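Local coordinates for YARHG domain-containing protein (Legionella pneumophila subsp. pneumophila, PDB 4G2A) that is of unknown function but may bind a nutrient, joining a strand-rich DUF4424 region to a helical YARHG domain, at residues A[62-67]-A[137-142]; A[88-93]-A[106-111]; A[93-98]-A[125-130]. One frame throughout, in Å; residues are numbered along the deposited sequence.

Interaction 1: residues A[62-67]-A[137-142]; sequences ISMAFP and VNIHHD. With SO4 (sulfate ion), chain B.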
# COMPACT_ATOMS: atom_id res chain seq x y z
N ILE A 62 -21.49 -21.03 10.23
CA ILE A 62 -20.71 -20.99 8.99
C ILE A 62 -19.21 -20.86 9.31
O ILE A 62 -18.81 -20.37 10.36
CB ILE A 62 -21.17 -19.87 7.99
CG1 ILE A 62 -20.75 -18.45 8.43
CG2 ILE A 62 -22.66 -19.95 7.63
CD1 ILE A 62 -20.29 -17.56 7.28
N SER A 63 -18.40 -21.32 8.38
CA SER A 63 -16.97 -21.21 8.44
C SER A 63 -16.56 -20.01 7.55
O SER A 63 -17.03 -19.88 6.41
CB SER A 63 -16.31 -22.52 8.00
OG SER A 63 -14.92 -22.54 8.29
N MSE A 64 -15.81 -19.08 8.12
CA MSE A 64 -15.32 -17.90 7.42
C MSE A 64 -13.85 -18.07 7.17
O MSE A 64 -13.17 -18.68 7.99
CB MSE A 64 -15.55 -16.64 8.23
CG MSE A 64 -16.95 -16.12 8.19
SE MSE A 64 -16.96 -14.28 8.81
CE MSE A 64 -18.90 -14.12 9.02
N ALA A 65 -13.35 -17.48 6.08
CA ALA A 65 -11.93 -17.57 5.74
C ALA A 65 -11.36 -16.23 5.35
O ALA A 65 -12.03 -15.44 4.66
CB ALA A 65 -11.73 -18.56 4.61
N PHE A 66 -10.10 -15.97 5.79
CA PHE A 66 -9.31 -14.81 5.40
C PHE A 66 -8.24 -15.30 4.42
O PHE A 66 -7.29 -15.91 4.87
CB PHE A 66 -8.67 -14.07 6.61
CG PHE A 66 -7.60 -13.06 6.21
CD1 PHE A 66 -7.94 -11.78 5.79
CD2 PHE A 66 -6.25 -13.38 6.29
CE1 PHE A 66 -6.95 -10.84 5.47
CE2 PHE A 66 -5.26 -12.44 5.95
CZ PHE A 66 -5.63 -11.18 5.55
N PRO A 67 -8.40 -15.07 3.08
CA PRO A 67 -7.38 -15.54 2.12
C PRO A 67 -6.17 -14.63 2.09
O PRO A 67 -6.28 -13.43 2.35
CB PRO A 67 -8.10 -15.52 0.78
CG PRO A 67 -9.45 -14.96 1.03
CD PRO A 67 -9.47 -14.35 2.38
N VAL A 137 -23.42 -10.24 13.44
CA VAL A 137 -22.17 -10.71 14.04
C VAL A 137 -21.09 -9.72 13.63
O VAL A 137 -21.02 -9.32 12.47
CB VAL A 137 -21.82 -12.19 13.69
CG1 VAL A 137 -20.38 -12.54 14.00
CG2 VAL A 137 -22.77 -13.14 14.42
N ASN A 138 -20.30 -9.29 14.62
CA ASN A 138 -19.17 -8.38 14.39
C ASN A 138 -17.89 -9.20 14.16
O ASN A 138 -17.59 -10.10 14.94
CB ASN A 138 -18.99 -7.44 15.57
CG ASN A 138 -18.15 -6.25 15.20
OD1 ASN A 138 -18.63 -5.30 14.59
ND2 ASN A 138 -16.86 -6.29 15.51
N ILE A 139 -17.18 -8.90 13.06
CA ILE A 139 -15.91 -9.54 12.73
C ILE A 139 -14.87 -8.44 12.71
O ILE A 139 -15.10 -7.39 12.13
CB ILE A 139 -15.91 -10.40 11.40
CG1 ILE A 139 -16.96 -11.57 11.45
CG2 ILE A 139 -14.49 -10.92 11.04
CD1 ILE A 139 -16.79 -12.65 12.57
N HIS A 140 -13.74 -8.67 13.40
CA HIS A 140 -12.61 -7.74 13.43
C HIS A 140 -11.31 -8.45 13.08
O HIS A 140 -11.05 -9.54 13.58
CB HIS A 140 -12.48 -7.01 14.78
CG HIS A 140 -11.42 -5.95 14.77
ND1 HIS A 140 -10.15 -6.20 15.23
CD2 HIS A 140 -11.47 -4.69 14.27
CE1 HIS A 140 -9.47 -5.07 15.05
NE2 HIS A 140 -10.22 -4.15 14.46
N HIS A 141 -10.52 -7.82 12.20
CA HIS A 141 -9.22 -8.25 11.74
C HIS A 141 -8.16 -7.25 12.16
O HIS A 141 -8.40 -6.03 12.18
CB HIS A 141 -9.19 -8.38 10.21
CG HIS A 141 -9.91 -9.56 9.66
ND1 HIS A 141 -10.07 -9.73 8.29
CD2 HIS A 141 -10.52 -10.59 10.30
CE1 HIS A 141 -10.75 -10.86 8.14
NE2 HIS A 141 -11.05 -11.40 9.33
N ASP A 142 -6.99 -7.77 12.51
CA ASP A 142 -5.82 -6.99 12.89
C ASP A 142 -4.63 -7.80 12.40
O ASP A 142 -4.50 -8.96 12.76
CB ASP A 142 -5.78 -6.70 14.41
CG ASP A 142 -4.55 -5.97 14.95
OD1 ASP A 142 -3.66 -5.62 14.15
OD2 ASP A 142 -4.47 -5.79 16.18
S SO4 B . -19.60 -23.96 6.13
O1 SO4 B . -18.50 -24.78 5.64
O2 SO4 B . -20.77 -24.09 5.27
O3 SO4 B . -19.96 -24.38 7.49
O4 SO4 B . -19.17 -22.57 6.15
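Met64 and Ile139 meet across the interior of a β-sandwich-like arrangement, in which strand 60-68 lies in one layer and strand 136-150 in the layer facing it. A full side-chain layer separates the strands, with Met64 CA and Ile139 CA 9.9 Å apart, so side chains alone bridge the gap. Met64, a selenomethionine, has CG beside its backbone N (chi1 -78°) and then runs extended, which carries its selenium to Ile139; they meet tip to tip, Met64 SE lying 3.8 Å from Ile139 CG1. Two residues along, Phe66 and His141 form the second bridge, Phe66 CD1 lying 3.8 Å from His141 CE1. Their rings are oblique, the planes 80° apart and the centroids separated by 5.3 Å. Phe50 meets the imidazole edge-to-face and Phe95 and Trp127 adjoin it, so the inner side is aromatic and largely buried. The outward side is looser: Asn138, His140 and Asp142 are partly exposed, and Asp142 OD1 is hydrogen-bonded to His45 NE2. Ser63 lies on the outward side of strand 60-68. There a sulfate, probably from the crystallisation liquor and also held by Ser17, takes an almost straight hydrogen bond (169°) from Ser63 N to its O4, 2.7 Å long.

Interaction 2: residues A[88-93]-A[106-111]; sequences GQALVY and AQRGNI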
# COMPACT_ATOMS: atom_id res chain seq x y z
N GLY A 88 6.55 -20.58 1.51
CA GLY A 88 5.39 -21.17 2.15
C GLY A 88 4.74 -20.34 3.23
O GLY A 88 3.66 -20.68 3.69
N GLN A 89 5.41 -19.26 3.65
CA GLN A 89 4.88 -18.37 4.69
C GLN A 89 3.97 -17.29 4.12
O GLN A 89 4.20 -16.79 3.00
CB GLN A 89 6.01 -17.72 5.47
CG GLN A 89 6.33 -18.49 6.73
CD GLN A 89 7.76 -18.33 7.01
OE1 GLN A 89 8.59 -19.14 6.59
NE2 GLN A 89 8.10 -17.24 7.66
N ALA A 90 2.96 -16.92 4.94
CA ALA A 90 1.98 -15.88 4.62
C ALA A 90 2.66 -14.53 4.53
O ALA A 90 3.62 -14.26 5.27
CB ALA A 90 0.91 -15.85 5.70
N LEU A 91 2.15 -13.67 3.64
CA LEU A 91 2.69 -12.31 3.52
C LEU A 91 1.79 -11.37 4.36
O LEU A 91 1.61 -10.19 4.05
CB LEU A 91 2.82 -11.89 2.04
CG LEU A 91 3.81 -12.73 1.16
CD1 LEU A 91 3.82 -12.22 -0.26
CD2 LEU A 91 5.20 -12.68 1.70
N VAL A 92 1.28 -11.93 5.47
CA VAL A 92 0.41 -11.37 6.50
C VAL A 92 1.09 -11.73 7.83
O VAL A 92 1.57 -12.83 8.00
CB VAL A 92 -1.06 -11.92 6.36
CG1 VAL A 92 -1.87 -11.73 7.64
CG2 VAL A 92 -1.77 -11.27 5.19
N TYR A 93 1.16 -10.77 8.75
CA TYR A 93 1.85 -10.96 10.01
C TYR A 93 0.95 -10.68 11.17
O TYR A 93 0.26 -9.66 11.17
CB TYR A 93 3.10 -10.03 10.05
CG TYR A 93 4.00 -10.25 8.87
CD1 TYR A 93 4.87 -11.33 8.82
CD2 TYR A 93 3.92 -9.43 7.75
CE1 TYR A 93 5.66 -11.58 7.70
CE2 TYR A 93 4.68 -9.68 6.61
CZ TYR A 93 5.57 -10.75 6.60
OH TYR A 93 6.33 -11.01 5.50
N ALA A 106 -7.66 -19.15 14.84
CA ALA A 106 -7.76 -19.16 13.39
C ALA A 106 -6.85 -20.25 12.89
O ALA A 106 -5.66 -20.23 13.22
CB ALA A 106 -7.36 -17.80 12.81
N GLN A 107 -7.41 -21.23 12.15
CA GLN A 107 -6.65 -22.37 11.65
C GLN A 107 -6.26 -22.18 10.17
O GLN A 107 -7.14 -21.91 9.34
CB GLN A 107 -7.45 -23.67 11.85
CG GLN A 107 -6.59 -24.91 12.02
CD GLN A 107 -7.22 -26.18 11.48
OE1 GLN A 107 -8.37 -26.53 11.78
NE2 GLN A 107 -6.47 -26.91 10.67
N ARG A 108 -4.96 -22.31 9.85
CA ARG A 108 -4.48 -22.18 8.47
C ARG A 108 -4.86 -23.44 7.69
O ARG A 108 -4.79 -24.55 8.22
CB ARG A 108 -2.96 -21.94 8.39
CG ARG A 108 -2.45 -21.90 6.94
CD ARG A 108 -1.04 -21.41 6.78
NE ARG A 108 -0.63 -21.54 5.38
CZ ARG A 108 0.48 -21.02 4.87
NH1 ARG A 108 1.30 -20.31 5.64
NH2 ARG A 108 0.77 -21.19 3.59
N GLY A 109 -5.30 -23.22 6.46
CA GLY A 109 -5.71 -24.28 5.57
C GLY A 109 -5.74 -23.83 4.14
O GLY A 109 -5.36 -22.69 3.83
N ASN A 110 -6.18 -24.73 3.26
CA ASN A 110 -6.28 -24.45 1.84
C ASN A 110 -7.69 -24.08 1.45
O ASN A 110 -8.65 -24.55 2.06
CB ASN A 110 -5.79 -25.64 1.02
CG ASN A 110 -4.30 -25.74 1.07
OD1 ASN A 110 -3.75 -26.56 1.78
ND2 ASN A 110 -3.62 -24.80 0.43
N ILE A 111 -7.79 -23.23 0.43
CA ILE A 111 -9.04 -22.75 -0.13
C ILE A 111 -8.93 -22.84 -1.65
O ILE A 111 -7.85 -22.68 -2.20
CB ILE A 111 -9.40 -21.33 0.40
CG1 ILE A 111 -10.89 -21.03 0.20
CG2 ILE A 111 -8.53 -20.21 -0.19
CD1 ILE A 111 -11.52 -20.47 1.41
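Arg108 sends its side chain straight toward Gly88: with CG trans to the backbone N (chi1 176°) and every later bond up to NE also extended, the guanidinium reaches from strand 102-110 to the loop that precedes strand 95-99. Its target is a single atom. Gly88 O accepts a hydrogen bond of 2.9 Å from Arg108 NH2 and a second, weak one of 3.1 Å from Arg108 NH1, so one oxygen is shared unequally by the two terminal nitrogens, lying somewhat out of the guanidinium plane. The NH2 bond is bent, with an N-H...O angle of 138°, as expected when two donors converge on one acceptor; the donor is also tilted 23° from the carbonyl plane. Gly88 and Gln89 are anchored on the loop side by backbone hydrogen bonds to Asn71. Ala90 turns its methyl group toward the arginine, yet its CB stays 4.5 Å from Arg108 NH1, and it packs instead on Tyr125 and Phe68. As a worked example of a cationic side chain pinning a loop to a strand, the contact pairs a positive group with a neutral acceptor; it ties loop to strand without neutralising the charge, for which Asp123 offers a long, weak ion pair.

Interaction 3: residues A[93-98]-A[125-130]; sequences YDFLVT and YFWKTT
Phe95 and Tyr125 lead a contact between two strands that run almost parallel, 7° between their directions, with axes 9.5 Å apart. Phe95 is the residue to follow. Its CB already touches the tyrosine, lying 3.8 Å from Tyr125 CE2. The trans setting of CG relative to the backbone N (chi1 179°) then lays the ring alongside Tyr125, and CG comes within 3.7 Å of Tyr125 CD2. One atom further, Phe95 CD2 makes the closest approach, 3.6 Å from Tyr125 CD2, which sits over one face of the phenyl ring but toward its rim. Phe95 CE2 passes on to Tyr125 CB at 4.0 Å. Although the two planes differ by just 26°, the side chains run past each other in opposite directions and the near-parallel rings are slid apart, so they barely overlap and do not form a full stack. At the far end, Phe95 CZ leaves the tyrosine behind and reaches Trp127 CZ3 at 4.1 Å, the two side chains crossing at about a right angle. Val97 adds a different interaction: its CG2 stands over the face of the indole in a CH-pi contact, 4.0 Å from the centroid of the Trp127 five-membered ring. Phe66 stacks on Phe95, and His141 meets Phe95 edge-to-face, so neighbours from both layers join the cluster. Strand 102-110 pairs with both 95-99 and 123-131 and so connects the two layers. Alternate inward side chains filling the space between two facing strand layers are consistent with a β-sandwich-like fold in which one strand is shared between the layers.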
# COMPACT_ATOMS: atom_id res chain seq x y z
N TYR A 93 1.16 -10.77 8.75
CA TYR A 93 1.85 -10.96 10.01
C TYR A 93 0.95 -10.68 11.17
O TYR A 93 0.26 -9.66 11.17
CB TYR A 93 3.10 -10.03 10.05
CG TYR A 93 4.00 -10.25 8.87
CD1 TYR A 93 4.87 -11.33 8.82
CD2 TYR A 93 3.92 -9.43 7.75
CE1 TYR A 93 5.66 -11.58 7.70
CE2 TYR A 93 4.68 -9.68 6.61
CZ TYR A 93 5.57 -10.75 6.60
OH TYR A 93 6.33 -11.01 5.50
N ASP A 94 1.01 -11.56 12.17
CA ASP A 94 0.32 -11.45 13.46
C ASP A 94 -1.17 -11.23 13.26
O ASP A 94 -1.76 -10.29 13.81
CB ASP A 94 0.95 -10.35 14.35
CG ASP A 94 2.46 -10.49 14.51
OD1 ASP A 94 2.91 -11.56 15.01
OD2 ASP A 94 3.19 -9.55 14.12
N PHE A 95 -1.77 -12.06 12.42
CA PHE A 95 -3.19 -12.05 12.14
C PHE A 95 -3.95 -12.42 13.40
O PHE A 95 -3.70 -13.48 13.99
CB PHE A 95 -3.53 -13.01 11.01
CG PHE A 95 -5.01 -13.05 10.69
CD1 PHE A 95 -5.59 -12.07 9.88
CD2 PHE A 95 -5.82 -14.06 11.20
CE1 PHE A 95 -6.96 -12.10 9.60
CE2 PHE A 95 -7.19 -14.10 10.89
CZ PHE A 95 -7.75 -13.12 10.10
N LEU A 96 -4.85 -11.53 13.81
CA LEU A 96 -5.74 -11.71 14.94
C LEU A 96 -7.17 -11.45 14.48
O LEU A 96 -7.42 -10.41 13.86
CB LEU A 96 -5.37 -10.75 16.10
CG LEU A 96 -3.98 -10.84 16.72
CD1 LEU A 96 -3.77 -9.68 17.67
CD2 LEU A 96 -3.76 -12.19 17.42
N VAL A 97 -8.09 -12.39 14.77
CA VAL A 97 -9.51 -12.27 14.47
C VAL A 97 -10.32 -12.41 15.77
O VAL A 97 -10.02 -13.27 16.61
CB VAL A 97 -10.00 -13.24 13.34
CG1 VAL A 97 -9.59 -14.69 13.59
CG2 VAL A 97 -11.51 -13.12 13.10
N THR A 98 -11.31 -11.51 15.94
CA THR A 98 -12.27 -11.51 17.04
C THR A 98 -13.68 -11.67 16.45
O THR A 98 -14.01 -11.04 15.43
CB THR A 98 -12.16 -10.26 17.94
OG1 THR A 98 -12.71 -9.12 17.28
CG2 THR A 98 -10.74 -9.96 18.41
N TYR A 125 -6.91 -18.34 6.49
CA TYR A 125 -7.11 -18.58 7.93
C TYR A 125 -8.59 -18.78 8.12
O TYR A 125 -9.37 -17.99 7.60
CB TYR A 125 -6.58 -17.44 8.81
CG TYR A 125 -5.08 -17.24 8.73
CD1 TYR A 125 -4.20 -18.30 8.93
CD2 TYR A 125 -4.54 -15.98 8.50
CE1 TYR A 125 -2.82 -18.12 8.85
CE2 TYR A 125 -3.15 -15.79 8.42
CZ TYR A 125 -2.30 -16.86 8.61
OH TYR A 125 -0.94 -16.68 8.49
N PHE A 126 -9.00 -19.86 8.80
CA PHE A 126 -10.42 -20.21 8.98
C PHE A 126 -10.87 -20.09 10.43
O PHE A 126 -10.09 -20.34 11.35
CB PHE A 126 -10.67 -21.65 8.50
CG PHE A 126 -10.48 -21.90 7.02
CD1 PHE A 126 -9.21 -22.15 6.50
CD2 PHE A 126 -11.57 -21.96 6.16
CE1 PHE A 126 -9.03 -22.38 5.13
CE2 PHE A 126 -11.39 -22.22 4.79
CZ PHE A 126 -10.12 -22.43 4.29
N TRP A 127 -12.15 -19.74 10.62
CA TRP A 127 -12.77 -19.64 11.94
C TRP A 127 -14.29 -19.89 11.81
O TRP A 127 -14.87 -19.66 10.74
CB TRP A 127 -12.46 -18.27 12.61
CG TRP A 127 -13.04 -17.08 11.90
CD1 TRP A 127 -14.23 -16.46 12.18
CD2 TRP A 127 -12.43 -16.31 10.86
NE1 TRP A 127 -14.43 -15.41 11.32
CE2 TRP A 127 -13.33 -15.27 10.52
CE3 TRP A 127 -11.21 -16.40 10.16
CZ2 TRP A 127 -13.06 -14.34 9.50
CZ3 TRP A 127 -10.95 -15.49 9.15
CH2 TRP A 127 -11.87 -14.48 8.83
N LYS A 128 -14.93 -20.35 12.90
CA LYS A 128 -16.37 -20.59 12.90
C LYS A 128 -17.09 -19.36 13.40
O LYS A 128 -16.54 -18.61 14.21
CB LYS A 128 -16.76 -21.81 13.77
CG LYS A 128 -16.18 -23.14 13.28
CD LYS A 128 -16.92 -23.75 12.07
CE LYS A 128 -16.10 -24.82 11.39
NZ LYS A 128 -15.73 -25.94 12.31
N THR A 129 -18.30 -19.13 12.88
CA THR A 129 -19.16 -18.01 13.27
C THR A 129 -20.60 -18.55 13.37
O THR A 129 -21.13 -19.09 12.40
CB THR A 129 -19.05 -16.81 12.32
OG1 THR A 129 -19.68 -17.13 11.08
CG2 THR A 129 -17.63 -16.36 12.06
N THR A 130 -21.20 -18.43 14.56
CA THR A 130 -22.58 -18.85 14.79
C THR A 130 -23.44 -17.60 14.84
O THR A 130 -23.13 -16.63 15.54
CB THR A 130 -22.72 -19.74 16.06
OG1 THR A 130 -21.88 -20.89 15.91
CG2 THR A 130 -24.15 -20.22 16.27

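How the interactions relate
Interactions 1 and 3 are two crossings of one interior, their centres about 5 Å apart. Backbone pairing ties them together: Phe66 N lies 2.8 Å from Tyr125 O within one layer, and Leu96 N lies 2.8 Å from Asp142 O within the other. Interaction 2 stands apart from the other two, its centre about 11 Å from that of interaction 3 and about 14 Å from that of interaction 1. It reaches the same core through strand 102-110, where Gln107 O is 2.8 Å from Phe126 N, and through Val92, whose CG2 packs 3.8 Å from Phe66 CE2. The sulfate, probably from the crystallisation liquor, is the bound group at interaction 1, on its outward side.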